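Local coordinates for protein probable copper-exporting P-type ATPase A (Archaeoglobus fulgidus, PDB 3FRY) that probably couples ATP hydrolysis to copper export across the cell membrane, the structure covering its C-terminal heavy-metal-associated metal-binding domain, at residues 26-32 with 53-58. Sequence-based numbering, arbitrary orientation.
Sequences ALEEAGA and KYIKAV
Lys53 lays its extended side chain alongside the carbonyl of Ala30, CE coming to 3.3 Å from Ala30 O. Its CG is anti to the backbone N (chi1 -177°), which sends the methylenes across the end of helix 20-29. The Tyr54 ring lies against the turn 30-32. Ala32 CB sits over the centre of one ring face in a CH-pi contact, 3.8 Å from the centroid and 12° off the normal, while Ala30 O lies at the edge, in the ring plane, 3.5 Å from Tyr54 CE1. Tyr54 OH is hydrogen-bonded to Asn47 N and to a water 2.5 Å away, and that water gives a weak bond to Gly31 O. Gly31, at positive phi (106°), ends the helix in a Schellman motif, and this brings Ala32 back over the ring. Ala57 then faces Ala26 and Ala30: its CB rests 3.8 Å from Ala30 CB and 3.6 Å from Ala26 O, and these small side chains let the helices come close. At Val58, CG2 meets Leu27 CD2 at 3.7 Å, and the same leucine methyl also touches Tyr54 CB. Leu27 reaches on to Val34 and Ala42, and in this domain-swapped dimer Leu9 and Leu11 of the second subunit pack on Leu27 and Val58 respectively. The contact thus joins the two helices of the ferredoxin-like heavy-metal-associated fold. Cohesion rests on van der Waals contact of methyls, methylenes and one aromatic face, with carbons also against backbone carbonyl oxygens; the segments share no direct hydrogen bond, only the weak water bridge.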
loop_
_atom_site.group_PDB
_atom_site.type_symbol
_atom_site.label_atom_id
_atom_site.label_comp_id
_atom_site.label_asym_id
_atom_site.label_seq_id
_atom_site.Cartn_x
_atom_site.Cartn_y
_atom_site.Cartn_z
ATOM N N ALA A 26 -2.914 13.842 -14.237
ATOM C CA ALA A 26 -3.836 13.232 -15.192
ATOM C C ALA A 26 -5.279 13.636 -14.860
ATOM O O ALA A 26 -6.068 13.950 -15.755
ATOM C CB ALA A 26 -3.683 11.710 -15.161
ATOM N N LEU A 27 -5.622 13.625 -13.573
ATOM C CA LEU A 27 -6.963 14.015 -13.153
ATOM C C LEU A 27 -7.228 15.483 -13.485
ATOM O O LEU A 27 -8.310 15.829 -13.950
ATOM C CB LEU A 27 -7.151 13.778 -11.649
ATOM C CG LEU A 27 -7.370 12.321 -11.229
ATOM C CD1 LEU A 27 -7.223 12.179 -9.718
ATOM C CD2 LEU A 27 -8.751 11.874 -11.686
ATOM N N GLU A 28 -6.248 16.349 -13.244
ATOM C CA GLU A 28 -6.420 17.769 -13.550
ATOM C C GLU A 28 -6.556 17.943 -15.058
ATOM O O GLU A 28 -7.351 18.761 -15.529
ATOM C CB GLU A 28 -5.231 18.582 -13.030
ATOM C CG GLU A 28 -5.038 18.459 -11.527
ATOM C CD GLU A 28 -3.749 19.091 -11.046
ATOM O OE1 GLU A 28 -2.700 18.878 -11.698
ATOM O OE2 GLU A 28 -3.783 19.787 -10.012
ATOM N N GLU A 29 -5.789 17.164 -15.813
ATOM C CA GLU A 29 -5.854 17.233 -17.268
ATOM C C GLU A 29 -7.218 16.775 -17.769
ATOM O O GLU A 29 -7.683 17.224 -18.815
ATOM C CB GLU A 29 -4.760 16.373 -17.905
ATOM C CG GLU A 29 -3.357 16.951 -17.794
ATOM C CD GLU A 29 -3.251 18.345 -18.391
ATOM O OE1 GLU A 29 -3.941 18.618 -19.401
ATOM O OE2 GLU A 29 -2.469 19.165 -17.857
ATOM N N ALA A 30 -7.858 15.878 -17.024
ATOM C CA ALA A 30 -9.175 15.379 -17.404
ATOM C C ALA A 30 -10.275 16.359 -16.979
ATOM O O ALA A 30 -11.456 16.145 -17.265
ATOM C CB ALA A 30 -9.416 14.013 -16.788
ATOM N N GLY A 31 -9.891 17.419 -16.279
ATOM C CA GLY A 31 -10.868 18.421 -15.877
ATOM C C GLY A 31 -11.305 18.479 -14.426
ATOM O O GLY A 31 -12.140 19.311 -14.061
ATOM N N ALA A 32 -10.761 17.610 -13.589
ATOM C CA ALA A 32 -11.138 17.604 -12.181
ATOM C C ALA A 32 -10.230 18.520 -11.361
ATOM O O ALA A 32 -9.085 18.771 -11.735
ATOM C CB ALA A 32 -11.070 16.181 -11.637
ATOM N N LYS A 53 -14.445 10.057 -17.590
ATOM C CA LYS A 53 -13.286 10.711 -18.166
ATOM C C LYS A 53 -12.161 10.716 -17.129
ATOM O O LYS A 53 -11.003 10.450 -17.455
ATOM C CB LYS A 53 -13.660 12.140 -18.571
ATOM C CG LYS A 53 -12.571 12.937 -19.245
ATOM C CD LYS A 53 -13.108 14.304 -19.652
ATOM C CE LYS A 53 -12.050 15.152 -20.343
ATOM N NZ LYS A 53 -12.615 16.458 -20.808
ATOM N N TYR A 54 -12.503 11.005 -15.877
ATOM C CA TYR A 54 -11.497 11.032 -14.820
ATOM C C TYR A 54 -10.911 9.640 -14.610
ATOM O O TYR A 54 -9.712 9.488 -14.398
ATOM C CB TYR A 54 -12.093 11.499 -13.490
ATOM C CG TYR A 54 -12.830 12.815 -13.520
ATOM C CD1 TYR A 54 -12.549 13.791 -14.484
ATOM C CD2 TYR A 54 -13.812 13.089 -12.567
ATOM C CE1 TYR A 54 -13.241 15.014 -14.488
ATOM C CE2 TYR A 54 -14.502 14.290 -12.562
ATOM C CZ TYR A 54 -14.218 15.248 -13.516
ATOM O OH TYR A 54 -14.914 16.433 -13.471
ATOM N N ILE A 55 -11.771 8.627 -14.658
ATOM C CA ILE A 55 -11.330 7.257 -14.454
ATOM C C ILE A 55 -10.407 6.791 -15.562
ATOM O O ILE A 55 -9.398 6.137 -15.296
ATOM C CB ILE A 55 -12.543 6.293 -14.324
ATOM C CG1 ILE A 55 -13.213 6.507 -12.962
ATOM C CG2 ILE A 55 -12.089 4.837 -14.472
ATOM C CD1 ILE A 55 -14.479 5.678 -12.742
ATOM N N LYS A 56 -10.740 7.138 -16.803
ATOM C CA LYS A 56 -9.908 6.741 -17.934
ATOM C C LYS A 56 -8.545 7.424 -17.900
ATOM O O LYS A 56 -7.561 6.874 -18.383
ATOM C CB LYS A 56 -10.615 7.051 -19.261
ATOM C CG LYS A 56 -11.795 6.135 -19.545
ATOM C CD LYS A 56 -12.323 6.316 -20.962
ATOM C CE LYS A 56 -13.510 5.394 -21.231
ATOM N NZ LYS A 56 -13.164 3.947 -21.059
ATOM N N ALA A 57 -8.493 8.630 -17.340
ATOM C CA ALA A 57 -7.230 9.357 -17.247
ATOM C C ALA A 57 -6.322 8.648 -16.239
ATOM O O ALA A 57 -5.113 8.561 -16.434
ATOM C CB ALA A 57 -7.478 10.797 -16.814
ATOM N N VAL A 58 -6.907 8.143 -15.159
ATOM C CA VAL A 58 -6.110 7.435 -14.163
ATOM C C VAL A 58 -5.591 6.125 -14.753
ATOM O O VAL A 58 -4.449 5.731 -14.514
ATOM C CB VAL A 58 -6.932 7.124 -12.890
ATOM C CG1 VAL A 58 -6.085 6.319 -11.917
ATOM C CG2 VAL A 58 -7.392 8.431 -12.230
HETATM O O HOH W 1 -14.771 17.875 -15.454
#